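Local coordinates for protein NRD1 (Saccharomyces cerevisiae, PDB 3CLJ) that binds the phosphorylated C-terminal domain of RNA polymerase II as part of the Nrd1-Nab3-Sen1 transcription termination complex, at residues A[12-17]-A[47-52]; A[26-31]-A[62-67]; A[41-46]-A[70-75]; A[103-108]-A[139-144]. All coordinates share one frame; numbering follows the deposited sequence.

Interaction 1: residues A[12-17]-A[47-52]. With SO4 (sulfate ion), chain B.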
loop_
_atom_site.group_PDB
_atom_site.type_symbol
_atom_site.label_atom_id
_atom_site.label_comp_id
_atom_site.label_asym_id
_atom_site.label_seq_id
_atom_site.Cartn_x
_atom_site.Cartn_y
_atom_site.Cartn_z
ATOM N N SER A 12 -11.038 -5.834 -9.320
ATOM C CA SER A 12 -12.350 -6.046 -8.708
ATOM C C SER A 12 -12.634 -5.182 -7.448
ATOM O O SER A 12 -13.778 -5.112 -7.002
ATOM C CB SER A 12 -12.610 -7.528 -8.407
ATOM O OG SER A 12 -11.769 -7.977 -7.353
ATOM N N PHE A 13 -11.611 -4.544 -6.881
ATOM C CA PHE A 13 -11.772 -3.669 -5.701
ATOM C C PHE A 13 -12.666 -2.469 -6.004
ATOM O O PHE A 13 -13.242 -1.852 -5.095
ATOM C CB PHE A 13 -10.423 -3.221 -5.150
ATOM C CG PHE A 13 -9.787 -4.216 -4.179
ATOM C CD1 PHE A 13 -9.182 -5.409 -4.661
ATOM C CD2 PHE A 13 -9.769 -3.962 -2.793
ATOM C CE1 PHE A 13 -8.594 -6.320 -3.825
ATOM C CE2 PHE A 13 -9.157 -4.900 -1.887
ATOM C CZ PHE A 13 -8.573 -6.093 -2.411
ATOM N N LYS A 14 -12.810 -2.161 -7.300
ATOM C CA LYS A 14 -13.748 -1.143 -7.801
ATOM C C LYS A 14 -15.205 -1.567 -7.652
ATOM O O LYS A 14 -16.094 -0.733 -7.437
ATOM C CB LYS A 14 -13.409 -0.789 -9.242
ATOM C CG LYS A 14 -11.945 -0.289 -9.404
ATOM C CD LYS A 14 -11.540 -0.080 -10.884
ATOM C CE LYS A 14 -11.026 -1.384 -11.533
ATOM N NZ LYS A 14 -11.423 -1.645 -13.019
ATOM N N ASP A 15 -15.461 -2.865 -7.733
ATOM C CA ASP A 15 -16.798 -3.374 -7.519
ATOM C C ASP A 15 -17.206 -3.461 -6.045
ATOM O O ASP A 15 -18.358 -3.780 -5.744
ATOM C CB ASP A 15 -16.985 -4.727 -8.237
ATOM C CG ASP A 15 -16.647 -4.655 -9.756
ATOM O OD1 ASP A 15 -16.589 -3.533 -10.322
ATOM O OD2 ASP A 15 -16.443 -5.731 -10.380
ATOM N N LEU A 16 -16.267 -3.184 -5.138
ATOM C CA LEU A 16 -16.559 -3.133 -3.706
ATOM C C LEU A 16 -16.926 -1.720 -3.342
ATOM O O LEU A 16 -16.141 -0.809 -3.537
ATOM C CB LEU A 16 -15.364 -3.597 -2.865
ATOM C CG LEU A 16 -14.885 -5.030 -3.073
ATOM C CD1 LEU A 16 -13.526 -5.238 -2.381
ATOM C CD2 LEU A 16 -15.975 -6.069 -2.686
ATOM N N LYS A 17 -18.113 -1.549 -2.784
ATOM C CA LYS A 17 -18.580 -0.243 -2.320
ATOM C C LYS A 17 -17.577 0.438 -1.347
ATOM O O LYS A 17 -17.277 1.653 -1.468
ATOM C CB LYS A 17 -19.987 -0.376 -1.710
ATOM C CG LYS A 17 -20.495 0.946 -1.135
ATOM C CD LYS A 17 -21.960 0.865 -0.727
ATOM C CE LYS A 17 -22.443 2.262 -0.306
ATOM N NZ LYS A 17 -23.842 2.227 0.203
ATOM N N ILE A 47 0.691 0.376 -6.716
ATOM C CA ILE A 47 0.991 1.834 -6.726
ATOM C C ILE A 47 -0.017 2.583 -7.596
ATOM O O ILE A 47 -0.608 3.593 -7.182
ATOM C CB ILE A 47 2.443 2.115 -7.195
ATOM C CG1 ILE A 47 3.443 1.641 -6.101
ATOM C CG2 ILE A 47 2.652 3.611 -7.447
ATOM C CD1 ILE A 47 4.912 1.673 -6.513
ATOM N N ASP A 48 -0.227 2.058 -8.799
ATOM C CA ASP A 48 -1.107 2.668 -9.772
ATOM C C ASP A 48 -2.577 2.538 -9.361
ATOM O O ASP A 48 -3.394 3.423 -9.637
ATOM C CB ASP A 48 -0.822 2.059 -11.155
ATOM C CG ASP A 48 0.526 2.535 -11.742
ATOM O OD1 ASP A 48 1.060 3.567 -11.279
ATOM O OD2 ASP A 48 1.039 1.944 -12.737
ATOM N N TYR A 49 -2.916 1.425 -8.724
ATOM C CA TYR A 49 -4.250 1.269 -8.195
ATOM C C TYR A 49 -4.530 2.405 -7.166
ATOM O O TYR A 49 -5.579 3.040 -7.196
ATOM C CB TYR A 49 -4.417 -0.114 -7.514
ATOM C CG TYR A 49 -5.768 -0.193 -6.892
ATOM C CD1 TYR A 49 -6.919 -0.297 -7.707
ATOM C CD2 TYR A 49 -5.929 -0.069 -5.502
ATOM C CE1 TYR A 49 -8.205 -0.333 -7.126
ATOM C CE2 TYR A 49 -7.169 -0.136 -4.920
ATOM C CZ TYR A 49 -8.315 -0.207 -5.740
ATOM O OH TYR A 49 -9.570 -0.206 -5.164
ATOM N N SER A 50 -3.590 2.631 -6.267
ATOM C CA SER A 50 -3.653 3.776 -5.333
ATOM C C SER A 50 -3.846 5.143 -6.012
ATOM O O SER A 50 -4.604 6.007 -5.548
ATOM C CB SER A 50 -2.377 3.814 -4.455
ATOM O OG SER A 50 -2.581 4.625 -3.302
ATOM N N ARG A 51 -3.061 5.357 -7.054
ATOM C CA ARG A 51 -3.138 6.586 -7.858
ATOM C C ARG A 51 -4.464 6.844 -8.529
ATOM O O ARG A 51 -4.864 7.985 -8.647
ATOM C CB ARG A 51 -2.069 6.592 -8.946
ATOM C CG ARG A 51 -0.710 6.762 -8.389
ATOM C CD ARG A 51 0.287 6.594 -9.510
ATOM N NE ARG A 51 1.598 7.090 -9.051
ATOM C CZ ARG A 51 2.778 6.698 -9.534
ATOM N NH1 ARG A 51 2.825 5.811 -10.548
ATOM N NH2 ARG A 51 3.897 7.264 -9.059
ATOM N N LEU A 52 -5.135 5.784 -8.953
ATOM C CA LEU A 52 -6.225 5.898 -9.897
ATOM C C LEU A 52 -7.604 5.498 -9.344
ATOM O O LEU A 52 -8.610 5.697 -10.014
ATOM C CB LEU A 52 -5.906 5.014 -11.133
ATOM C CG LEU A 52 -4.672 5.499 -11.949
ATOM C CD1 LEU A 52 -4.180 4.467 -13.010
ATOM C CD2 LEU A 52 -4.876 6.875 -12.576
HETATM S S SO4 B . -18.598 -3.879 -0.054
HETATM O O1 SO4 B . -19.332 -3.888 -1.345
HETATM O O2 SO4 B . -17.188 -3.554 -0.288
HETATM O O3 SO4 B . -19.094 -2.856 0.881
HETATM O O4 SO4 B . -18.660 -5.227 0.534
#
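Tyr49 stretches out from helix 39-52 and meets Phe13 with the end of its ring. Its CG stands anti to the backbone N (chi1 176°), which carries the ring away from its own helix and towards 12-17. The hydroxyl OH lies 3.1 Å from Phe13 CB, and Tyr49 CZ is 3.7 Å from the same carbon. The two side chains cross at about a right angle. The Phe13 ring itself turns off to pack on Ile25 and Leu28 of helix 22-34 and on Ile64 of helix 58-77. Lys14 CG sits at the edge of the tyrosine ring, 4.4 Å from Tyr49 CE1. This is an all-helical CTD-interacting domain, and here the turn after its first helix is packed against helix 39-52. An alanine in place of Tyr49 is likely to leave Phe13 CB and the Lys14 chain without their aromatic neighbour and open a gap between turn and helix. Further along the turn, a sulfate probably taken up from the crystallisation liquor accepts a bond from Lys17 N at 3.0 Å to its O1. Leu16 CB lies close by, 3.2 Å from sulfate O2, and Ser18 OG binds the ion too. On helix 39-52, Arg51 NH1 forms a salt bridge to Asp48 OD1 at 2.9 Å. The carboxylate oxygen is tilted 21° out of the guanidinium plane. Ile47 CG2 covers one face of that guanidinium.

Interaction 2: residues A[26-31]-A[62-67]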
loop_
_atom_site.group_PDB
_atom_site.type_symbol
_atom_site.label_atom_id
_atom_site.label_comp_id
_atom_site.label_asym_id
_atom_site.label_seq_id
_atom_site.Cartn_x
_atom_site.Cartn_y
_atom_site.Cartn_z
ATOM N N LYS A 26 -5.803 -10.421 1.540
ATOM C CA LYS A 26 -5.036 -11.606 1.877
ATOM C C LYS A 26 -4.672 -12.359 0.562
ATOM O O LYS A 26 -3.526 -12.791 0.373
ATOM C CB LYS A 26 -5.827 -12.477 2.833
ATOM C CG LYS A 26 -5.067 -13.665 3.304
ATOM C CD LYS A 26 -5.906 -14.590 4.134
ATOM C CE LYS A 26 -5.167 -15.931 4.215
ATOM N NZ LYS A 26 -5.404 -16.602 5.522
ATOM N N LYS A 27 -5.635 -12.477 -0.349
ATOM C CA LYS A 27 -5.422 -13.193 -1.640
ATOM C C LYS A 27 -4.277 -12.536 -2.442
ATOM O O LYS A 27 -3.344 -13.187 -2.886
ATOM C CB LYS A 27 -6.710 -13.133 -2.472
ATOM C CG LYS A 27 -6.924 -14.276 -3.396
ATOM C CD LYS A 27 -7.759 -13.878 -4.603
ATOM C CE LYS A 27 -7.781 -15.005 -5.665
ATOM N NZ LYS A 27 -8.556 -14.478 -6.795
ATOM N N LEU A 28 -4.337 -11.216 -2.572
ATOM C CA LEU A 28 -3.264 -10.475 -3.188
ATOM C C LEU A 28 -1.930 -10.651 -2.484
ATOM O O LEU A 28 -0.872 -10.692 -3.128
ATOM C CB LEU A 28 -3.636 -8.972 -3.283
ATOM C CG LEU A 28 -4.847 -8.537 -4.115
ATOM C CD1 LEU A 28 -4.979 -6.966 -4.070
ATOM C CD2 LEU A 28 -4.819 -9.056 -5.601
ATOM N N THR A 29 -1.974 -10.755 -1.163
ATOM C CA THR A 29 -0.762 -10.739 -0.347
ATOM C C THR A 29 -0.058 -12.101 -0.467
ATOM O O THR A 29 1.189 -12.194 -0.573
ATOM C CB THR A 29 -1.094 -10.395 1.112
ATOM O OG1 THR A 29 -1.705 -9.084 1.160
ATOM C CG2 THR A 29 0.174 -10.383 1.965
ATOM N N THR A 30 -0.868 -13.156 -0.472
ATOM C CA THR A 30 -0.340 -14.503 -0.694
ATOM C C THR A 30 0.288 -14.637 -2.081
ATOM O O THR A 30 1.387 -15.199 -2.222
ATOM C CB THR A 30 -1.405 -15.575 -0.409
ATOM O OG1 THR A 30 -1.760 -15.453 0.976
ATOM C CG2 THR A 30 -0.857 -17.006 -0.679
ATOM N N TYR A 31 -0.371 -14.060 -3.085
ATOM C CA TYR A 31 0.196 -14.061 -4.413
ATOM C C TYR A 31 1.539 -13.310 -4.398
ATOM O O TYR A 31 2.505 -13.764 -5.007
ATOM C CB TYR A 31 -0.759 -13.436 -5.442
ATOM C CG TYR A 31 -0.150 -13.488 -6.839
ATOM C CD1 TYR A 31 -0.418 -14.557 -7.664
ATOM C CD2 TYR A 31 0.729 -12.477 -7.300
ATOM C CE1 TYR A 31 0.143 -14.651 -8.941
ATOM C CE2 TYR A 31 1.312 -12.566 -8.562
ATOM C CZ TYR A 31 1.014 -13.670 -9.381
ATOM O OH TYR A 31 1.550 -13.813 -10.646
ATOM N N LEU A 62 -4.267 1.841 0.393
ATOM C CA LEU A 62 -3.173 1.872 1.389
ATOM C C LEU A 62 -3.138 0.598 2.273
ATOM O O LEU A 62 -2.055 0.174 2.743
ATOM C CB LEU A 62 -3.269 3.159 2.251
ATOM C CG LEU A 62 -3.007 4.471 1.481
ATOM C CD1 LEU A 62 -3.353 5.699 2.376
ATOM C CD2 LEU A 62 -1.623 4.618 0.861
ATOM N N TYR A 63 -4.314 -0.001 2.485
ATOM C CA TYR A 63 -4.413 -1.333 3.149
ATOM C C TYR A 63 -3.721 -2.407 2.292
ATOM O O TYR A 63 -3.033 -3.307 2.803
ATOM C CB TYR A 63 -5.858 -1.739 3.415
ATOM C CG TYR A 63 -6.551 -0.983 4.560
ATOM C CD1 TYR A 63 -5.821 -0.203 5.483
ATOM C CD2 TYR A 63 -7.929 -1.086 4.728
ATOM C CE1 TYR A 63 -6.473 0.459 6.554
ATOM C CE2 TYR A 63 -8.593 -0.438 5.759
ATOM C CZ TYR A 63 -7.865 0.320 6.678
ATOM O OH TYR A 63 -8.547 0.929 7.695
ATOM N N ILE A 64 -3.893 -2.322 0.977
ATOM C CA ILE A 64 -3.247 -3.290 0.099
ATOM C C ILE A 64 -1.709 -3.156 0.191
ATOM O O ILE A 64 -0.979 -4.152 0.318
ATOM C CB ILE A 64 -3.701 -3.121 -1.387
ATOM C CG1 ILE A 64 -5.124 -3.650 -1.619
ATOM C CG2 ILE A 64 -2.775 -3.922 -2.345
ATOM C CD1 ILE A 64 -5.797 -3.106 -2.979
ATOM N N ILE A 65 -1.222 -1.916 0.130
ATOM C CA ILE A 65 0.197 -1.598 0.361
ATOM C C ILE A 65 0.730 -1.952 1.767
ATOM O O ILE A 65 1.889 -2.413 1.916
ATOM C CB ILE A 65 0.482 -0.084 -0.029
ATOM C CG1 ILE A 65 0.330 0.087 -1.537
ATOM C CG2 ILE A 65 1.859 0.411 0.531
ATOM C CD1 ILE A 65 0.091 1.553 -1.979
ATOM N N ASP A 66 -0.076 -1.704 2.807
ATOM C CA ASP A 66 0.241 -2.143 4.143
ATOM C C ASP A 66 0.467 -3.630 4.218
ATOM O O ASP A 66 1.395 -4.086 4.843
ATOM C CB ASP A 66 -0.911 -1.779 5.137
ATOM C CG ASP A 66 -0.639 -2.258 6.529
ATOM O OD1 ASP A 66 0.367 -1.836 7.140
ATOM O OD2 ASP A 66 -1.407 -3.086 7.063
ATOM N N SER A 67 -0.447 -4.380 3.641
ATOM C CA SER A 67 -0.412 -5.828 3.755
ATOM C C SER A 67 0.809 -6.435 3.019
ATOM O O SER A 67 1.554 -7.222 3.585
ATOM C CB SER A 67 -1.708 -6.415 3.183
ATOM O OG SER A 67 -1.749 -7.812 3.431
#
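Leu28 is the first residue of 26-31 to touch helix 58-77, with its CD1 branch on Ile64. The methyl carbon Leu28 CD1 is 4.1 Å from Ile64 CD1 and about as far from CG1 and CG2; one methyl of the leucine therefore touches both branches of the isoleucine. The two chains cross at a slant. Thr29 follows and makes the polar part of the contact. Its OG1 is 2.6 Å from Ser67 OG, a short hydrogen bond between two hydroxyls. OG1 is placed beside the backbone N (chi1 -60°), where it is also hydrogen-bonded to Ile25 O one turn back. With Ser67 OG anti to its backbone N (chi1 -173°), the hydroxyl is directed at Thr29 OG1. Thr29 CG2 lies 3.5 Å from Ser67 OG. Both residues are small, and their CA atoms come within 6.4 Å. With a valine at Thr29, Ser67 OG would probably lose its hydroxyl mate and face a methyl group instead. Tyr31 turns to another side of the helix, where its ring stacks with His35. The pairing lies inside the helical bundle. Leu28 is backed by Phe6 and Thr9 of helix 3-11, while the far side of helix 58-77 packs through Leu62 and Ile65 on helix 90-111, and through Leu62 on helix 114-130.

Interaction 3: residues A[41-46]-A[70-75]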
loop_
_atom_site.group_PDB
_atom_site.type_symbol
_atom_site.label_atom_id
_atom_site.label_comp_id
_atom_site.label_asym_id
_atom_site.label_seq_id
_atom_site.Cartn_x
_atom_site.Cartn_y
_atom_site.Cartn_z
ATOM N N LYS A 41 6.319 -5.828 -11.210
ATOM C CA LYS A 41 5.019 -5.528 -11.794
ATOM C C LYS A 41 3.809 -5.689 -10.828
ATOM O O LYS A 41 2.715 -5.186 -11.128
ATOM C CB LYS A 41 4.836 -6.214 -13.175
ATOM C CG LYS A 41 4.551 -7.703 -13.192
ATOM C CD LYS A 41 4.472 -8.202 -14.667
ATOM C CE LYS A 41 4.341 -9.754 -14.701
ATOM N NZ LYS A 41 4.248 -10.467 -16.045
ATOM N N ILE A 42 4.000 -6.389 -9.703
ATOM C CA ILE A 42 3.008 -6.418 -8.619
ATOM C C ILE A 42 2.970 -5.026 -7.954
ATOM O O ILE A 42 1.875 -4.460 -7.719
ATOM C CB ILE A 42 3.331 -7.516 -7.554
ATOM C CG1 ILE A 42 3.072 -8.945 -8.145
ATOM C CG2 ILE A 42 2.618 -7.193 -6.171
ATOM C CD1 ILE A 42 3.979 -10.069 -7.581
ATOM N N ILE A 43 4.156 -4.487 -7.704
ATOM C CA ILE A 43 4.349 -3.228 -6.992
ATOM C C ILE A 43 3.846 -2.029 -7.835
ATOM O O ILE A 43 3.068 -1.202 -7.317
ATOM C CB ILE A 43 5.840 -3.101 -6.479
ATOM C CG1 ILE A 43 6.127 -4.175 -5.379
ATOM C CG2 ILE A 43 6.193 -1.657 -6.017
ATOM C CD1 ILE A 43 5.453 -3.903 -4.038
ATOM N N SER A 44 4.225 -1.986 -9.108
ATOM C CA SER A 44 3.744 -0.933 -10.033
ATOM C C SER A 44 2.216 -0.942 -10.117
ATOM O O SER A 44 1.567 0.110 -9.957
ATOM C CB SER A 44 4.438 -0.979 -11.419
ATOM O OG SER A 44 3.842 -1.937 -12.281
ATOM N N LEU A 45 1.624 -2.125 -10.238
ATOM C CA LEU A 45 0.172 -2.197 -10.250
ATOM C C LEU A 45 -0.537 -1.679 -8.999
ATOM O O LEU A 45 -1.527 -0.948 -9.120
ATOM C CB LEU A 45 -0.352 -3.568 -10.694
ATOM C CG LEU A 45 -1.881 -3.699 -10.895
ATOM C CD1 LEU A 45 -2.452 -2.676 -11.947
ATOM C CD2 LEU A 45 -2.294 -5.164 -11.299
ATOM N N ILE A 46 -0.037 -2.029 -7.805
ATOM C CA ILE A 46 -0.691 -1.615 -6.575
ATOM C C ILE A 46 -0.462 -0.126 -6.310
ATOM O O ILE A 46 -1.303 0.522 -5.724
ATOM C CB ILE A 46 -0.376 -2.564 -5.342
ATOM C CG1 ILE A 46 1.037 -2.354 -4.753
ATOM C CG2 ILE A 46 -0.726 -4.056 -5.702
ATOM C CD1 ILE A 46 1.355 -3.187 -3.477
ATOM N N ARG A 70 4.215 -4.912 4.564
ATOM C CA ARG A 70 4.689 -5.433 5.854
ATOM C C ARG A 70 4.979 -6.927 5.707
ATOM O O ARG A 70 5.848 -7.429 6.399
ATOM C CB ARG A 70 3.779 -5.120 7.082
ATOM C CG ARG A 70 3.853 -3.653 7.668
ATOM C CD ARG A 70 3.005 -3.407 9.020
ATOM N NE ARG A 70 1.602 -3.743 8.766
ATOM C CZ ARG A 70 1.007 -4.894 9.085
ATOM N NH1 ARG A 70 1.645 -5.845 9.774
ATOM N NH2 ARG A 70 -0.230 -5.096 8.677
ATOM N N ALA A 71 4.295 -7.618 4.779
ATOM C CA ALA A 71 4.639 -9.038 4.484
ATOM C C ALA A 71 6.067 -9.156 3.904
ATOM O O ALA A 71 6.860 -9.990 4.332
ATOM C CB ALA A 71 3.612 -9.712 3.569
ATOM N N TYR A 72 6.394 -8.266 2.987
ATOM C CA TYR A 72 7.710 -8.233 2.341
ATOM C C TYR A 72 8.770 -7.824 3.334
ATOM O O TYR A 72 9.860 -8.379 3.324
ATOM C CB TYR A 72 7.665 -7.256 1.157
ATOM C CG TYR A 72 7.219 -7.880 -0.149
ATOM C CD1 TYR A 72 6.694 -9.169 -0.197
ATOM C CD2 TYR A 72 7.266 -7.154 -1.335
ATOM C CE1 TYR A 72 6.279 -9.747 -1.424
ATOM C CE2 TYR A 72 6.860 -7.741 -2.578
ATOM C CZ TYR A 72 6.379 -9.035 -2.626
ATOM O OH TYR A 72 6.018 -9.633 -3.860
ATOM N N LEU A 73 8.435 -6.835 4.170
ATOM C CA LEU A 73 9.283 -6.357 5.285
ATOM C C LEU A 73 9.604 -7.480 6.241
ATOM O O LEU A 73 10.723 -7.548 6.770
ATOM C CB LEU A 73 8.650 -5.164 6.052
ATOM C CG LEU A 73 9.456 -4.524 7.200
ATOM C CD1 LEU A 73 10.820 -4.005 6.707
ATOM C CD2 LEU A 73 8.701 -3.431 7.943
ATOM N N ASP A 74 8.650 -8.381 6.466
ATOM C CA ASP A 74 8.987 -9.585 7.230
ATOM C C ASP A 74 9.932 -10.561 6.534
ATOM O O ASP A 74 10.767 -11.145 7.194
ATOM C CB ASP A 74 7.745 -10.322 7.707
ATOM C CG ASP A 74 7.146 -9.687 8.925
ATOM O OD1 ASP A 74 7.899 -8.982 9.682
ATOM O OD2 ASP A 74 5.918 -9.888 9.108
ATOM N N GLU A 75 9.775 -10.754 5.225
ATOM C CA GLU A 75 10.660 -11.620 4.447
ATOM C C GLU A 75 12.114 -11.115 4.434
ATOM O O GLU A 75 13.063 -11.892 4.522
ATOM C CB GLU A 75 10.158 -11.744 3.019
ATOM C CG GLU A 75 8.983 -12.632 2.856
ATOM C CD GLU A 75 9.268 -14.071 3.225
ATOM O OE1 GLU A 75 10.323 -14.608 2.806
ATOM O OE2 GLU A 75 8.426 -14.665 3.937
#
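Tyr72 carries the contact from helix 58-77, meeting Ile42 and Ile43 of helix 39-52. Two residues earlier, Arg70 lies on another side of its helix, in a salt bridge with Asp66. Ala71 packs on Thr29 and Leu33 of helix 22-34. Tyr72 then spans the distance between the helices: its CA is 11.1 Å from Ile43 CA. Ile43 CD1 touches the ring from an oblique direction, 4.3 Å from Tyr72 CE2. The second torsion of Ile43 (chi2 -72°) bends its chain and swings CD1 round to that carbon. At the far end of the ring, Ile42 CD1 is 4.3 Å from Tyr72 OH. That hydroxyl is buried but not without a partner, being hydrogen-bonded to the backbone oxygen Ala32 O. Leu73 faces Leu132, and Glu75 packs on Leu33 and Cys90. A tyrosine inserted between neighbouring helices, with its hydroxyl held by a carbonyl near the end of helix 22-34, forms part of the core of this all-helical CTD-interacting domain.

Interaction 4: residues A[103-108]-A[139-144]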
loop_
_atom_site.group_PDB
_atom_site.type_symbol
_atom_site.label_atom_id
_atom_site.label_comp_id
_atom_site.label_asym_id
_atom_site.label_seq_id
_atom_site.Cartn_x
_atom_site.Cartn_y
_atom_site.Cartn_z
ATOM N N GLU A 103 3.694 10.727 -2.006
ATOM C CA GLU A 103 2.727 11.051 -3.078
ATOM C C GLU A 103 1.373 10.365 -2.823
ATOM O O GLU A 103 0.281 10.988 -2.874
ATOM C CB GLU A 103 3.264 10.611 -4.454
ATOM C CG GLU A 103 2.242 10.654 -5.591
ATOM C CD GLU A 103 2.607 9.757 -6.769
ATOM O OE1 GLU A 103 3.829 9.433 -6.942
ATOM O OE2 GLU A 103 1.654 9.391 -7.509
ATOM N N LEU A 104 1.456 9.061 -2.565
ATOM C CA LEU A 104 0.248 8.283 -2.416
ATOM C C LEU A 104 -0.497 8.679 -1.150
ATOM O O LEU A 104 -1.709 8.725 -1.166
ATOM C CB LEU A 104 0.556 6.762 -2.380
ATOM C CG LEU A 104 1.226 6.162 -3.607
ATOM C CD1 LEU A 104 1.315 4.611 -3.385
ATOM C CD2 LEU A 104 0.542 6.525 -4.936
ATOM N N LEU A 105 0.215 8.848 -0.042
ATOM C CA LEU A 105 -0.435 9.309 1.209
ATOM C C LEU A 105 -1.083 10.676 1.120
ATOM O O LEU A 105 -2.214 10.842 1.573
ATOM C CB LEU A 105 0.594 9.374 2.362
ATOM C CG LEU A 105 0.970 7.988 2.916
ATOM C CD1 LEU A 105 2.381 8.050 3.647
ATOM C CD2 LEU A 105 -0.155 7.409 3.816
ATOM N N SER A 106 -0.358 11.676 0.581
ATOM C CA SER A 106 -0.904 13.022 0.480
ATOM C C SER A 106 -2.198 13.011 -0.308
ATOM O O SER A 106 -3.165 13.639 0.109
ATOM C CB SER A 106 0.113 14.021 -0.128
ATOM O OG SER A 106 1.280 13.959 0.702
ATOM N N ASP A 107 -2.203 12.315 -1.445
ATOM C CA ASP A 107 -3.401 12.218 -2.258
ATOM C C ASP A 107 -4.522 11.438 -1.541
ATOM O O ASP A 107 -5.667 11.846 -1.588
ATOM C CB ASP A 107 -3.109 11.551 -3.615
ATOM C CG ASP A 107 -4.206 11.780 -4.615
ATOM O OD1 ASP A 107 -4.703 12.938 -4.696
ATOM O OD2 ASP A 107 -4.532 10.845 -5.384
ATOM N N ALA A 108 -4.200 10.305 -0.927
ATOM C CA ALA A 108 -5.233 9.514 -0.235
ATOM C C ALA A 108 -5.897 10.363 0.849
ATOM O O ALA A 108 -7.127 10.351 0.967
ATOM C CB ALA A 108 -4.634 8.207 0.358
ATOM N N ASN A 139 5.981 12.167 9.567
ATOM C CA ASN A 139 5.340 12.753 10.715
ATOM C C ASN A 139 4.544 14.064 10.418
ATOM O O ASN A 139 3.621 14.396 11.161
ATOM C CB ASN A 139 6.371 12.928 11.820
ATOM C CG ASN A 139 5.798 13.509 13.119
ATOM O OD1 ASN A 139 6.218 14.587 13.566
ATOM N ND2 ASN A 139 4.911 12.771 13.762
ATOM N N ALA A 140 4.950 14.808 9.402
ATOM C CA ALA A 140 4.238 16.022 8.965
ATOM C C ALA A 140 2.952 15.617 8.190
ATOM O O ALA A 140 1.887 16.130 8.495
ATOM C CB ALA A 140 5.139 16.927 8.127
ATOM N N ILE A 141 3.062 14.624 7.304
ATOM C CA ILE A 141 1.935 14.057 6.575
ATOM C C ILE A 141 0.890 13.501 7.545
ATOM O O ILE A 141 -0.304 13.666 7.343
ATOM C CB ILE A 141 2.406 12.987 5.569
ATOM C CG1 ILE A 141 3.196 13.639 4.452
ATOM C CG2 ILE A 141 1.234 12.162 5.005
ATOM C CD1 ILE A 141 4.019 12.608 3.622
ATOM N N ARG A 142 1.366 12.898 8.633
ATOM C CA ARG A 142 0.516 12.377 9.658
ATOM C C ARG A 142 -0.350 13.446 10.369
ATOM O O ARG A 142 -1.417 13.141 10.890
ATOM C CB ARG A 142 1.391 11.612 10.667
ATOM C CG ARG A 142 0.651 10.740 11.654
ATOM C CD ARG A 142 1.131 11.051 13.026
ATOM N NE ARG A 142 0.522 10.197 14.055
ATOM C CZ ARG A 142 0.540 10.447 15.373
ATOM N NH1 ARG A 142 1.133 11.538 15.859
ATOM N NH2 ARG A 142 -0.039 9.598 16.228
ATOM N N SER A 143 0.078 14.701 10.424
ATOM C CA SER A 143 -0.714 15.687 11.207
ATOM C C SER A 143 -2.094 16.043 10.573
ATOM O O SER A 143 -2.255 16.019 9.328
ATOM C CB SER A 143 0.114 16.922 11.547
ATOM O OG SER A 143 0.501 17.558 10.368
ATOM N N LYS A 144 -3.081 16.261 11.452
ATOM C CA LYS A 144 -4.482 16.708 11.139
ATOM C C LYS A 144 -4.512 18.075 10.425
ATOM O O LYS A 144 -5.461 18.402 9.670
ATOM C CB LYS A 144 -5.344 16.858 12.423
ATOM C CG LYS A 144 -5.973 15.587 12.916
ATOM C CD LYS A 144 -6.933 15.901 14.085
ATOM C CE LYS A 144 -8.076 14.854 14.135
ATOM N NZ LYS A 144 -9.115 15.059 15.204
#
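Ile141 points its CB towards helix 90-111, and its two branches then divide between Leu105 and Ser106. From CB, the CG2 methyl goes to Leu105 and lies 3.9 Å from Leu105 CB. The other branch runs past Ser106: Ile141 CG1 is 4.2 Å from Ser106 OG, and CD1 at the tip is about as near. Ser106 OG has its polar partner one turn back, in Gln102 O, so it offers Ile141 only a packing contact. In this helical CTD-interacting domain the contact lays the chain between helices 114-130 and 144-149 against helix 90-111. Gln102, Ile109 and Phe146 also touch Ile141. The backbone around Ile141 is a type I beta turn from Ala140 to Ser143. Ala140 O takes both Ser143 N, at 3.0 Å, and Ser143 OG, at 2.7 Å, the hydroxyl approaching in the carbonyl plane. Ser143 stands at the N-cap position of helix 144-149, just ahead of Lys144.

How the interactions relate
All four contacts fall within one CID domain of a single chain. Interactions 1, 2 and 3 interlock along the sequence, since their segments alternate; interaction 4 follows them in series. Interactions 1 and 3 share helix 39-52, and interactions 2 and 3 share helix 58-77. The centres of interactions 2 and 3 are about 8 Å apart, those of 1 and 2 about 13 Å. Interaction 4 is about 20 Å from interactions 2 and 3, across the centre of the chain. Ile65 against Leu104 and Leu62 against Ala108 connect it to interaction 2, and the Arg51-Glu103 salt bridge to interaction 1. Buried packing and one surface salt bridge thus connect the N-terminal contacts with that near the C-terminus.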